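Local coordinates for protein 6-aminohexanoate-cyclic-dimer hydrolase (Arthrobacter sp., PDB 3A2Q) that hydrolyses the cyclic dimer of 6-aminohexanoate, a nylon-6 by-product, to the linear dimer by opening one amide bond of the ring, at residues 436-441 with 465-470; 285-290 with 471-476; 69-72 with 77-80. The protein carries 1 engineered substitution. All coordinates share one frame; numbering follows the deposited sequence.

Contact 1: residues 436-441 with 465-470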
loop_
_atom_site.group_PDB
_atom_site.type_symbol
_atom_site.label_atom_id
_atom_site.label_comp_id
_atom_site.label_asym_id
_atom_site.label_seq_id
_atom_site.Cartn_x
_atom_site.Cartn_y
_atom_site.Cartn_z
ATOM N N ILE A 436 -2.450 1.844 -9.545
ATOM C CA ILE A 436 -3.339 2.411 -8.547
ATOM C C ILE A 436 -4.632 1.615 -8.415
ATOM O O ILE A 436 -5.149 1.079 -9.397
ATOM C CB ILE A 436 -3.665 3.888 -8.914
ATOM C CG1 ILE A 436 -4.356 4.600 -7.751
ATOM C CG2 ILE A 436 -4.548 3.931 -10.160
ATOM C CD1 ILE A 436 -4.444 6.101 -7.947
ATOM N N SER A 437 -5.129 1.508 -7.186
ATOM C CA SER A 437 -6.393 0.817 -6.945
ATOM C C SER A 437 -7.420 1.901 -6.632
ATOM O O SER A 437 -7.189 2.730 -5.755
ATOM C CB SER A 437 -6.285 -0.133 -5.750
ATOM O OG SER A 437 -7.514 -0.812 -5.551
ATOM N N LEU A 438 -8.535 1.896 -7.362
ATOM C CA LEU A 438 -9.608 2.868 -7.168
ATOM C C LEU A 438 -10.812 2.127 -6.593
ATOM O O LEU A 438 -11.161 1.051 -7.073
ATOM C CB LEU A 438 -9.988 3.509 -8.508
ATOM C CG LEU A 438 -8.848 4.212 -9.253
ATOM C CD1 LEU A 438 -9.369 4.773 -10.580
ATOM C CD2 LEU A 438 -8.283 5.324 -8.387
ATOM N N PRO A 439 -11.468 2.702 -5.568
ATOM C CA PRO A 439 -12.637 2.081 -4.923
ATOM C C PRO A 439 -13.926 2.223 -5.730
ATOM O O PRO A 439 -14.896 2.843 -5.282
ATOM C CB PRO A 439 -12.706 2.805 -3.585
ATOM C CG PRO A 439 -12.244 4.181 -3.943
ATOM C CD PRO A 439 -11.071 3.937 -4.866
ATOM N N ILE A 440 -13.930 1.621 -6.914
ATOM C CA ILE A 440 -15.063 1.693 -7.830
ATOM C C ILE A 440 -16.166 0.660 -7.625
ATOM O O ILE A 440 -17.327 0.917 -7.952
ATOM C CB ILE A 440 -14.558 1.597 -9.291
ATOM C CG1 ILE A 440 -13.713 2.828 -9.622
ATOM C CG2 ILE A 440 -15.724 1.461 -10.257
ATOM C CD1 ILE A 440 -13.025 2.743 -10.983
ATOM N N GLY A 441 -15.824 -0.502 -7.080
ATOM C CA GLY A 441 -16.836 -1.526 -6.899
ATOM C C GLY A 441 -17.210 -1.900 -5.478
ATOM O O GLY A 441 -16.557 -1.500 -4.515
ATOM N N GLN A 465 -4.374 10.949 -14.483
ATOM C CA GLN A 465 -5.306 11.610 -15.382
ATOM C C GLN A 465 -6.512 10.710 -15.644
ATOM O O GLN A 465 -7.660 11.152 -15.547
ATOM C CB GLN A 465 -4.598 11.969 -16.689
ATOM C CG GLN A 465 -3.782 13.241 -16.579
ATOM C CD GLN A 465 -2.742 13.363 -17.668
ATOM O OE1 GLN A 465 -2.815 12.685 -18.692
ATOM N NE2 GLN A 465 -1.766 14.237 -17.454
ATOM N N VAL A 466 -6.260 9.443 -15.959
ATOM C CA VAL A 466 -7.354 8.512 -16.214
ATOM C C VAL A 466 -8.080 8.165 -14.918
ATOM O O VAL A 466 -9.289 7.929 -14.914
ATOM C CB VAL A 466 -6.851 7.222 -16.889
ATOM C CG1 VAL A 466 -8.005 6.237 -17.059
ATOM C CG2 VAL A 466 -6.268 7.555 -18.252
ATOM N N ALA A 467 -7.349 8.142 -13.812
ATOM C CA ALA A 467 -7.973 7.836 -12.535
ATOM C C ALA A 467 -8.973 8.954 -12.238
ATOM O O ALA A 467 -10.062 8.710 -11.724
ATOM C CB ALA A 467 -6.919 7.762 -11.435
ATOM N N ALA A 468 -8.597 10.184 -12.573
ATOM C CA ALA A 468 -9.472 11.326 -12.341
ATOM C C ALA A 468 -10.744 11.197 -13.176
ATOM O O ALA A 468 -11.831 11.542 -12.712
ATOM C CB ALA A 468 -8.747 12.626 -12.682
ATOM N N GLN A 469 -10.612 10.699 -14.404
ATOM C CA GLN A 469 -11.775 10.529 -15.275
ATOM C C GLN A 469 -12.731 9.482 -14.701
ATOM O O GLN A 469 -13.948 9.649 -14.744
ATOM C CB GLN A 469 -11.342 10.100 -16.682
ATOM C CG GLN A 469 -10.316 11.017 -17.333
ATOM C CD GLN A 469 -10.020 10.632 -18.767
ATOM O OE1 GLN A 469 -9.999 9.455 -19.116
ATOM N NE2 GLN A 469 -9.773 11.630 -19.607
ATOM N N LEU A 470 -12.177 8.399 -14.168
ATOM C CA LEU A 470 -13.002 7.343 -13.591
ATOM C C LEU A 470 -13.670 7.806 -12.305
ATOM O O LEU A 470 -14.782 7.393 -11.986
ATOM C CB LEU A 470 -12.160 6.094 -13.324
ATOM C CG LEU A 470 -11.868 5.243 -14.561
ATOM C CD1 LEU A 470 -10.909 4.117 -14.197
ATOM C CD2 LEU A 470 -13.178 4.687 -15.115
#
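L438 meets A467 and L470, and I440 meets L470, without any ring or amide plane between them; the flat element here is the β-sheet, and these two strand residues stand on the face that the helix covers. P439 packs on W476 and on V185 of the adjoining strand, and S437 bonds through OG to T388. The edges of strand 436-441 are bound by strands 185-188 and 448-455.

L438 has the largest share of the contact, with A467 and L470 close behind. Its first torsion (chi1 -58°) turns CG away from the carbonyl carbon and carries CD1 into the notch between two helix residues. There CD1 of L438 rests 3.9 Å from CA of A467, and it stands 4.0 Å from CD1 of L470. Alanine suits this place, since a single methyl lets the leucine come down almost onto the helix backbone. I440 adds a second branched chain, crossing L470 at about a right angle, with CD1 of I440 4.1 Å from CD1 of L470. Between L438 and I440, P439 centres an inverse gamma turn whose bond from I440 N to L438 O is weak.

The axes of segments 436-441 and 465-470 run nearly parallel, 6° apart and 10.2 Å at closest approach. A helix aligned along a strand, with aliphatic side chains filling the layer between, is typical of an α/β fold such as this amidase-family enzyme.

Contact 2: residues 285-290 with 471-476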
loop_
_atom_site.group_PDB
_atom_site.type_symbol
_atom_site.label_atom_id
_atom_site.label_comp_id
_atom_site.label_asym_id
_atom_site.label_seq_id
_atom_site.Cartn_x
_atom_site.Cartn_y
_atom_site.Cartn_z
ATOM N N ALA A 285 -13.990 -0.463 -17.392
ATOM C CA ALA A 285 -13.548 -0.501 -18.781
ATOM C C ALA A 285 -14.634 0.095 -19.676
ATOM O O ALA A 285 -14.339 0.821 -20.617
ATOM C CB ALA A 285 -13.255 -1.937 -19.199
ATOM N N ALA A 286 -15.891 -0.213 -19.373
ATOM C CA ALA A 286 -17.008 0.311 -20.151
ATOM C C ALA A 286 -17.068 1.827 -20.011
ATOM O O ALA A 286 -17.351 2.536 -20.976
ATOM C CB ALA A 286 -18.314 -0.310 -19.678
ATOM N N ALA A 287 -16.804 2.319 -18.805
ATOM C CA ALA A 287 -16.821 3.756 -18.554
ATOM C C ALA A 287 -15.700 4.444 -19.334
ATOM O O ALA A 287 -15.860 5.570 -19.804
ATOM C CB ALA A 287 -16.677 4.034 -17.055
ATOM N N LEU A 288 -14.560 3.775 -19.470
ATOM C CA LEU A 288 -13.455 4.359 -20.218
ATOM C C LEU A 288 -13.812 4.382 -21.702
ATOM O O LEU A 288 -13.469 5.323 -22.410
ATOM C CB LEU A 288 -12.157 3.568 -19.989
ATOM C CG LEU A 288 -11.538 3.642 -18.586
ATOM C CD1 LEU A 288 -10.278 2.781 -18.538
ATOM C CD2 LEU A 288 -11.200 5.084 -18.235
ATOM N N ALA A 289 -14.507 3.345 -22.169
ATOM C CA ALA A 289 -14.918 3.289 -23.568
ATOM C C ALA A 289 -15.862 4.462 -23.837
ATOM O O ALA A 289 -15.753 5.144 -24.858
ATOM C CB ALA A 289 -15.620 1.968 -23.862
ATOM N N ALA A 290 -16.786 4.692 -22.908
ATOM C CA ALA A 290 -17.742 5.787 -23.031
ATOM C C ALA A 290 -17.021 7.135 -23.056
ATOM O O ALA A 290 -17.515 8.107 -23.628
ATOM C CB ALA A 290 -18.730 5.746 -21.872
ATOM N N GLU A 471 -12.977 8.664 -11.568
ATOM C CA GLU A 471 -13.497 9.216 -10.327
ATOM C C GLU A 471 -14.735 10.054 -10.650
ATOM O O GLU A 471 -15.675 10.133 -9.856
ATOM C CB GLU A 471 -12.420 10.085 -9.678
ATOM C CG GLU A 471 -12.802 10.734 -8.367
ATOM C CD GLU A 471 -11.657 11.546 -7.797
ATOM O OE1 GLU A 471 -11.118 12.403 -8.532
ATOM O OE2 GLU A 471 -11.288 11.329 -6.623
ATOM N N GLY A 472 -14.731 10.669 -11.829
ATOM C CA GLY A 472 -15.854 11.494 -12.235
ATOM C C GLY A 472 -16.983 10.703 -12.866
ATOM O O GLY A 472 -18.150 11.084 -12.764
ATOM N N ALA A 473 -16.639 9.596 -13.513
ATOM C CA ALA A 473 -17.628 8.751 -14.172
ATOM C C ALA A 473 -18.303 7.798 -13.190
ATOM O O ALA A 473 -19.490 7.487 -13.321
ATOM C CB ALA A 473 -16.962 7.953 -15.285
ATOM N N LEU A 474 -17.538 7.340 -12.205
ATOM C CA LEU A 474 -18.056 6.399 -11.223
ATOM C C LEU A 474 -17.706 6.847 -9.811
ATOM O O LEU A 474 -17.078 6.111 -9.055
ATOM C CB LEU A 474 -17.474 5.010 -11.509
ATOM C CG LEU A 474 -17.705 4.516 -12.945
ATOM C CD1 LEU A 474 -16.963 3.205 -13.183
ATOM C CD2 LEU A 474 -19.209 4.347 -13.190
ATOM N N PRO A 475 -18.125 8.065 -9.431
ATOM C CA PRO A 475 -17.838 8.598 -8.097
ATOM C C PRO A 475 -18.162 7.613 -6.975
ATOM O O PRO A 475 -19.173 6.907 -7.024
ATOM C CB PRO A 475 -18.687 9.871 -8.035
ATOM C CG PRO A 475 -19.784 9.617 -8.986
ATOM C CD PRO A 475 -19.102 8.916 -10.131
ATOM N N TRP A 476 -17.296 7.582 -5.967
ATOM C CA TRP A 476 -17.451 6.673 -4.836
ATOM C C TRP A 476 -17.582 7.382 -3.490
ATOM O O TRP A 476 -17.965 6.776 -2.491
ATOM C CB TRP A 476 -16.249 5.725 -4.791
ATOM C CG TRP A 476 -14.929 6.436 -4.667
ATOM C CD1 TRP A 476 -14.397 7.000 -3.535
ATOM C CD2 TRP A 476 -13.976 6.664 -5.712
ATOM N NE1 TRP A 476 -13.174 7.560 -3.817
ATOM C CE2 TRP A 476 -12.891 7.370 -5.144
ATOM C CE3 TRP A 476 -13.933 6.342 -7.074
ATOM C CZ2 TRP A 476 -11.772 7.761 -5.894
ATOM C CZ3 TRP A 476 -12.817 6.731 -7.820
ATOM C CH2 TRP A 476 -11.756 7.433 -7.224
#
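The ends of two helices that pack against each other, 275-290 and 460-473, meet where the second runs out beside the last turn of the first, with A287 facing A473 and L474. The methyl CB of A287 does all the touching from its side. It comes 4.3 Å from CB of A473, and 4.0 Å from CD1 of L474. Alanine on both helices keeps the approach close, the CA atoms of A287 and A473 being 6.7 Å apart.

L474 is the first residue to leave helical geometry, with phi at -132°. Its CD1 methyl meets the neighbouring helix just past the end of its own. In the α/β fold both helices pack against the sheet: helix 275-290 reaches strand 294-297 through A285, L288 and A289, and helix 460-473 reaches strand 448-455 through L470. The residue after that helix, L474, makes its own contact with I440 of strand 435-442. The contact is small, burying 84 Å² in all, and lies at the surface; two alanine methyls and one leucine methyl make it up. E471 OE2 is hydrogen-bonded to the N of V219, at the start of helix 219-229, and W476 NE1 to the O of R217, just before it.

Contact 3: residues 69-72 with 77-80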
loop_
_atom_site.group_PDB
_atom_site.type_symbol
_atom_site.label_atom_id
_atom_site.label_comp_id
_atom_site.label_asym_id
_atom_site.label_seq_id
_atom_site.Cartn_x
_atom_site.Cartn_y
_atom_site.Cartn_z
ATOM N N TYR A 69 -1.985 12.892 9.303
ATOM C CA TYR A 69 -1.726 11.735 8.452
ATOM C C TYR A 69 -1.192 10.615 9.332
ATOM O O TYR A 69 -0.714 10.860 10.441
ATOM C CB TYR A 69 -0.726 12.076 7.335
ATOM C CG TYR A 69 0.731 11.893 7.684
ATOM C CD1 TYR A 69 1.410 10.725 7.336
ATOM C CD2 TYR A 69 1.443 12.897 8.340
ATOM C CE1 TYR A 69 2.765 10.564 7.625
ATOM C CE2 TYR A 69 2.797 12.745 8.636
ATOM C CZ TYR A 69 3.451 11.577 8.274
ATOM O OH TYR A 69 4.787 11.427 8.557
ATOM N N LEU A 70 -1.288 9.386 8.841
ATOM C CA LEU A 70 -0.829 8.226 9.585
ATOM C C LEU A 70 0.319 7.511 8.877
ATOM O O LEU A 70 0.386 7.473 7.649
ATOM C CB LEU A 70 -2.003 7.272 9.818
ATOM C CG LEU A 70 -3.048 7.822 10.792
ATOM C CD1 LEU A 70 -4.344 7.038 10.682
ATOM C CD2 LEU A 70 -2.484 7.769 12.204
ATOM N N LEU A 71 1.205 6.935 9.680
ATOM C CA LEU A 71 2.394 6.247 9.198
ATOM C C LEU A 71 2.386 4.769 9.577
ATOM O O LEU A 71 2.073 4.416 10.709
ATOM C CB LEU A 71 3.620 6.928 9.810
ATOM C CG LEU A 71 5.029 6.632 9.311
ATOM C CD1 LEU A 71 5.201 7.231 7.925
ATOM C CD2 LEU A 71 6.041 7.236 10.280
ATOM N N LYS A 72 2.738 3.907 8.631
ATOM C CA LYS A 72 2.787 2.471 8.888
ATOM C C LYS A 72 3.997 2.214 9.782
ATOM O O LYS A 72 5.041 2.834 9.593
ATOM C CB LYS A 72 2.947 1.704 7.572
ATOM C CG LYS A 72 2.923 0.186 7.700
ATOM C CD LYS A 72 3.117 -0.462 6.340
ATOM C CE LYS A 72 2.922 -1.970 6.385
ATOM N NZ LYS A 72 3.204 -2.612 5.062
ATOM N N VAL A 77 10.583 5.358 9.714
ATOM C CA VAL A 77 10.435 5.569 11.147
ATOM C C VAL A 77 10.350 7.046 11.499
ATOM O O VAL A 77 10.702 7.906 10.695
ATOM C CB VAL A 77 11.608 4.933 11.929
ATOM C CG1 VAL A 77 11.580 3.422 11.773
ATOM C CG2 VAL A 77 12.935 5.487 11.430
ATOM N N SER A 78 9.860 7.331 12.703
ATOM C CA SER A 78 9.735 8.701 13.191
ATOM C C SER A 78 10.598 8.834 14.446
ATOM O O SER A 78 10.564 7.977 15.329
ATOM C CB SER A 78 8.272 9.029 13.501
ATOM O OG SER A 78 7.701 8.058 14.361
ATOM N N GLN A 79 11.374 9.910 14.509
ATOM C CA GLN A 79 12.291 10.158 15.622
ATOM C C GLN A 79 11.664 10.124 17.012
ATOM O O GLN A 79 10.655 10.776 17.268
ATOM C CB GLN A 79 12.992 11.501 15.409
ATOM C CG GLN A 79 14.055 11.831 16.439
ATOM C CD GLN A 79 14.809 13.100 16.094
ATOM O OE1 GLN A 79 14.216 14.175 15.975
ATOM N NE2 GLN A 79 16.122 12.982 15.928
ATOM N N GLY A 80 12.280 9.348 17.900
ATOM C CA GLY A 80 11.805 9.239 19.267
ATOM C C GLY A 80 10.542 8.429 19.501
ATOM O O GLY A 80 10.082 8.323 20.639
#
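L71 buries the most surface here, and it does so with one methyl against the main-chain C of V77 and the CB of S78. Its CG lies anti to the backbone N (chi1 -168°), stretching the side chain out from strand 69-72 toward the returning loop. CD2 of L71 ends 4.3 Å from CB of S78. The same CD2 of L71 lies 4.5 Å from C of V77, a loose van der Waals touch.

V77 joins in through its backbone, since its CB points away from the strand, and its side chain packs on A97 instead. S78 turns toward L71 but offers only carbon: its hydroxyl OG is hydrogen-bonded to OD2 of D81. Serine thus serves both sides, a slim CB for the leucine and a polar end for the loop.

Next along the strand, K72 is probably part of the charge relay system, and its NZ bonds to OG of S150, OG of S151 and OD1 of N169. L71, which meets the loop, immediately precedes this probable active-site residue. Strand 68-72 is flanked in the sheet by strands 113-118 and 165-170; V104 of helix 102-110 also packs on L71, while L114 and K117 of strand 113-118 border S78.

In the fold
Contact 3 comes first along the chain, and its two segments are only five residues apart. Contact 2 then joins residues 181 positions apart, and contact 1 falls within that span. Contacts 1 and 2 are close neighbours, their centres about 8 Å apart: both use helix 460-473, and they touch where CG2 of I440 lies 3.6 Å from CD1 of L474. Together they tie the C-terminal helix to strand 435-442 and to helix 275-290. Contact 3 lies across the chain's centre, about 28 Å from contact 1 and about 35 Å from contact 2 between centres. One mixed sheet thus spans from the strand bearing K72, probably part of the charge relay, to the helix packing of contacts 1 and 2.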